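Local coordinates for mandelate racemase/muconate lactonizing enzyme, C-terminal domain protein (Paracoccus denitrificans, PDB 4DWD) that binds magnesium and may act as a hydro-lyase of the mandelate racemase branch of the enolase superfamily, at residues G332-A340 with G356-R367. Residues are numbered along the deposited sequence; the frame is centred on the assembly and turned at random.
Sequences GRPVFRNPA and GIVVDEDELASR
The side-chain amide of N338 lies against the backbone of 356-358 much as a strand neighbour would: OD1 accepts from V358 N at 2.8 Å, while ND2 gives a hydrogen to G356 O, which lies in the amide plane. A chi1 of 63°, with CG between the backbone N and the carbonyl carbon, swings the amide toward 356-358, and the two bonds, one at each end, fix its rotation. Replaced by alanine, N338 would probably leave V358 N and G356 O without these partners and the 356-358 end held less firmly. The main chains take over from there, R337 N bonding to V358 O and D360 N to V335 O; F336 and V359 thus form a single antiparallel bridge, a non-hydrogen-bonded pair. The F336 ring has V335 CG1 over the centre of one face and I357 CD1 over the opposite face, offset toward the rim, in a CH-pi contact. On the solvent side the R337 guanidinium stacks over the D360 carboxylate, planes 29° apart, and R337 NH2 forms a salt bridge to D360 OD2 (3.1 Å). D360 also caps helix 361-367, OD1 accepting from E363 N, while a water links OD2 to P334 O. The P334 ring covers one face of the R367 guanidinium, whose NE is salt-bridged to E363 and whose NH1 hydrogen-bonds to the carbonyl oxygens of A14 and G16. The last helix, 361-367, and this barrel loop pack between helix 304-314 and strands 5-14 and 37-42 of the N-terminal domain.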
loop_
_atom_site.group_PDB
_atom_site.type_symbol
_atom_site.label_atom_id
_atom_site.label_comp_id
_atom_site.label_asym_id
_atom_site.label_seq_id
_atom_site.Cartn_x
_atom_site.Cartn_y
_atom_site.Cartn_z
ATOM N N GLY B 332 14.498 -44.261 -16.024
ATOM C CA GLY B 332 13.217 -44.881 -15.678
ATOM C C GLY B 332 13.244 -46.394 -15.845
ATOM O O GLY B 332 12.572 -47.120 -15.110
ATOM N N ARG B 333 14.026 -46.866 -16.816
ATOM C CA ARG B 333 14.253 -48.290 -17.012
ATOM C C ARG B 333 15.548 -48.701 -16.283
ATOM O O ARG B 333 16.484 -47.900 -16.189
ATOM C CB ARG B 333 14.358 -48.590 -18.512
ATOM C CG ARG B 333 13.109 -48.230 -19.301
ATOM C CD ARG B 333 13.287 -48.520 -20.783
ATOM N NE ARG B 333 12.147 -48.045 -21.572
ATOM C CZ ARG B 333 11.069 -48.776 -21.857
ATOM N NH1 ARG B 333 10.971 -50.027 -21.422
ATOM N NH2 ARG B 333 10.088 -48.257 -22.577
ATOM N N PRO B 334 15.630 -49.956 -15.795
ATOM C CA PRO B 334 14.677 -51.053 -15.964
ATOM C C PRO B 334 13.669 -51.220 -14.829
ATOM O O PRO B 334 12.865 -52.161 -14.867
ATOM C CB PRO B 334 15.591 -52.273 -16.014
ATOM C CG PRO B 334 16.696 -51.927 -15.077
ATOM C CD PRO B 334 16.879 -50.426 -15.160
ATOM N N VAL B 335 13.692 -50.337 -13.831
ATOM C CA VAL B 335 12.776 -50.487 -12.694
ATOM C C VAL B 335 11.318 -50.410 -13.130
ATOM O O VAL B 335 10.474 -51.145 -12.615
ATOM C CB VAL B 335 13.092 -49.483 -11.569
ATOM C CG1 VAL B 335 11.978 -49.440 -10.523
ATOM C CG2 VAL B 335 14.410 -49.880 -10.919
ATOM N N PHE B 336 11.030 -49.517 -14.075
ATOM C CA PHE B 336 9.686 -49.388 -14.626
ATOM C C PHE B 336 9.633 -49.873 -16.061
ATOM O O PHE B 336 10.599 -49.730 -16.803
ATOM C CB PHE B 336 9.209 -47.931 -14.543
ATOM C CG PHE B 336 9.178 -47.394 -13.146
ATOM C CD1 PHE B 336 8.262 -47.874 -12.214
ATOM C CD2 PHE B 336 10.106 -46.437 -12.750
ATOM C CE1 PHE B 336 8.253 -47.380 -10.916
ATOM C CE2 PHE B 336 10.100 -45.938 -11.459
ATOM C CZ PHE B 336 9.178 -46.420 -10.537
ATOM N N ARG B 337 8.507 -50.474 -16.446
ATOM C CA ARG B 337 8.346 -50.977 -17.815
ATOM C C ARG B 337 7.829 -49.907 -18.777
ATOM O O ARG B 337 8.055 -50.000 -19.980
ATOM C CB ARG B 337 7.432 -52.200 -17.831
ATOM C CG ARG B 337 7.997 -53.360 -17.033
ATOM C CD ARG B 337 7.324 -54.667 -17.407
ATOM N NE ARG B 337 7.493 -55.701 -16.386
ATOM C CZ ARG B 337 8.517 -56.550 -16.321
ATOM N NH1 ARG B 337 8.562 -57.454 -15.349
ATOM N NH2 ARG B 337 9.500 -56.499 -17.214
ATOM N N ASN B 338 7.147 -48.889 -18.246
ATOM C CA ASN B 338 6.550 -47.848 -19.071
ATOM C C ASN B 338 6.813 -46.425 -18.561
ATOM O O ASN B 338 5.885 -45.623 -18.472
ATOM C CB ASN B 338 5.042 -48.081 -19.229
ATOM C CG ASN B 338 4.291 -48.003 -17.912
ATOM O OD1 ASN B 338 4.875 -48.143 -16.837
ATOM N ND2 ASN B 338 2.994 -47.781 -17.998
ATOM N N PRO B 339 8.077 -46.103 -18.234
ATOM C CA PRO B 339 8.391 -44.757 -17.750
ATOM C C PRO B 339 8.247 -43.700 -18.855
ATOM O O PRO B 339 8.013 -44.052 -20.016
ATOM C CB PRO B 339 9.838 -44.890 -17.294
ATOM C CG PRO B 339 10.414 -45.910 -18.228
ATOM C CD PRO B 339 9.301 -46.895 -18.486
ATOM N N ALA B 340 8.363 -42.422 -18.489
ATOM C CA ALA B 340 8.199 -41.306 -19.419
ATOM C C ALA B 340 9.014 -41.488 -20.697
ATOM O O ALA B 340 10.220 -41.720 -20.651
ATOM C CB ALA B 340 8.600 -40.005 -18.738
ATOM N N GLY B 356 -1.384 -46.251 -13.396
ATOM C CA GLY B 356 -1.086 -46.956 -14.636
ATOM C C GLY B 356 0.393 -47.205 -14.860
ATOM O O GLY B 356 0.778 -47.593 -15.953
ATOM N N ILE B 357 1.215 -47.005 -13.831
ATOM C CA ILE B 357 2.655 -47.262 -13.915
ATOM C C ILE B 357 2.877 -48.758 -13.714
ATOM O O ILE B 357 2.222 -49.375 -12.871
ATOM C CB ILE B 357 3.483 -46.432 -12.888
ATOM C CG1 ILE B 357 4.981 -46.643 -13.110
ATOM C CG2 ILE B 357 3.146 -46.814 -11.455
ATOM C CD1 ILE B 357 5.738 -45.448 -13.609
ATOM N N VAL B 358 3.783 -49.329 -14.503
ATOM C CA VAL B 358 4.085 -50.757 -14.449
ATOM C C VAL B 358 5.514 -50.964 -13.938
ATOM O O VAL B 358 6.485 -50.504 -14.545
ATOM C CB VAL B 358 3.886 -51.418 -15.832
ATOM C CG1 VAL B 358 4.322 -52.879 -15.806
ATOM C CG2 VAL B 358 2.434 -51.296 -16.285
ATOM N N VAL B 359 5.625 -51.645 -12.803
ATOM C CA VAL B 359 6.904 -51.881 -12.137
ATOM C C VAL B 359 7.431 -53.276 -12.471
ATOM O O VAL B 359 6.681 -54.253 -12.435
ATOM C CB VAL B 359 6.769 -51.725 -10.600
ATOM C CG1 VAL B 359 8.091 -52.005 -9.893
ATOM C CG2 VAL B 359 6.240 -50.343 -10.235
ATOM N N ASP B 360 8.716 -53.369 -12.802
ATOM C CA ASP B 360 9.368 -54.670 -12.956
ATOM C C ASP B 360 9.795 -55.127 -11.566
ATOM O O ASP B 360 10.761 -54.608 -11.005
ATOM C CB ASP B 360 10.575 -54.540 -13.888
ATOM C CG ASP B 360 11.320 -55.855 -14.101
ATOM O OD1 ASP B 360 11.449 -56.674 -13.160
ATOM O OD2 ASP B 360 11.811 -56.051 -15.224
ATOM N N GLU B 361 9.062 -56.100 -11.024
ATOM C CA GLU B 361 9.206 -56.534 -9.630
ATOM C C GLU B 361 10.590 -57.040 -9.272
ATOM O O GLU B 361 11.111 -56.757 -8.191
ATOM C CB GLU B 361 8.183 -57.631 -9.304
ATOM C CG GLU B 361 6.735 -57.165 -9.336
ATOM C CD GLU B 361 6.484 -56.012 -8.399
ATOM O OE1 GLU B 361 7.101 -55.998 -7.313
ATOM O OE2 GLU B 361 5.677 -55.125 -8.753
ATOM N N ASP B 362 11.179 -57.794 -10.187
ATOM C CA ASP B 362 12.450 -58.434 -9.937
ATOM C C ASP B 362 13.599 -57.436 -10.037
ATOM O O ASP B 362 14.522 -57.477 -9.220
ATOM C CB ASP B 362 12.597 -59.647 -10.852
ATOM C CG ASP B 362 11.410 -60.602 -10.717
ATOM O OD1 ASP B 362 11.117 -61.044 -9.579
ATOM O OD2 ASP B 362 10.743 -60.878 -11.732
ATOM N N GLU B 363 13.512 -56.512 -10.996
ATOM C CA GLU B 363 14.483 -55.432 -11.089
ATOM C C GLU B 363 14.392 -54.573 -9.839
ATOM O O GLU B 363 15.410 -54.251 -9.226
ATOM C CB GLU B 363 14.269 -54.571 -12.340
ATOM C CG GLU B 363 14.876 -55.150 -13.613
ATOM C CD GLU B 363 16.396 -55.220 -13.586
ATOM O OE1 GLU B 363 17.043 -54.571 -12.738
ATOM O OE2 GLU B 363 16.957 -55.940 -14.430
ATOM N N LEU B 364 13.170 -54.218 -9.450
ATOM C CA LEU B 364 12.982 -53.432 -8.240
ATOM C C LEU B 364 13.632 -54.120 -7.046
ATOM O O LEU B 364 14.420 -53.508 -6.335
ATOM C CB LEU B 364 11.500 -53.228 -7.957
ATOM C CG LEU B 364 11.297 -52.539 -6.607
ATOM C CD1 LEU B 364 11.504 -51.044 -6.758
ATOM C CD2 LEU B 364 9.951 -52.888 -6.015
ATOM N N ALA B 365 13.279 -55.389 -6.830
ATOM C CA ALA B 365 13.813 -56.164 -5.713
ATOM C C ALA B 365 15.337 -56.116 -5.673
ATOM O O ALA B 365 15.919 -55.884 -4.611
ATOM C CB ALA B 365 13.308 -57.600 -5.754
ATOM N N SER B 366 15.974 -56.289 -6.830
ATOM C CA SER B 366 17.436 -56.340 -6.915
ATOM C C SER B 366 18.112 -54.996 -6.665
ATOM O O SER B 366 19.310 -54.951 -6.374
ATOM C CB SER B 366 17.873 -56.883 -8.277
ATOM O OG SER B 366 17.700 -55.906 -9.282
ATOM N N ARG B 367 17.344 -53.910 -6.787
ATOM C CA ARG B 367 17.884 -52.544 -6.695
ATOM C C ARG B 367 17.417 -51.784 -5.453
ATOM O O ARG B 367 17.858 -50.650 -5.208
ATOM C CB ARG B 367 17.519 -51.742 -7.952
ATOM C CG ARG B 367 18.241 -52.203 -9.215
ATOM C CD ARG B 367 17.467 -51.793 -10.457
ATOM N NE ARG B 367 18.211 -52.073 -11.682
ATOM C CZ ARG B 367 19.006 -51.199 -12.299
ATOM N NH1 ARG B 367 19.175 -49.971 -11.810
ATOM N NH2 ARG B 367 19.648 -51.561 -13.404
HETATM O O HOH W 1 12.192 -53.889 -16.820
#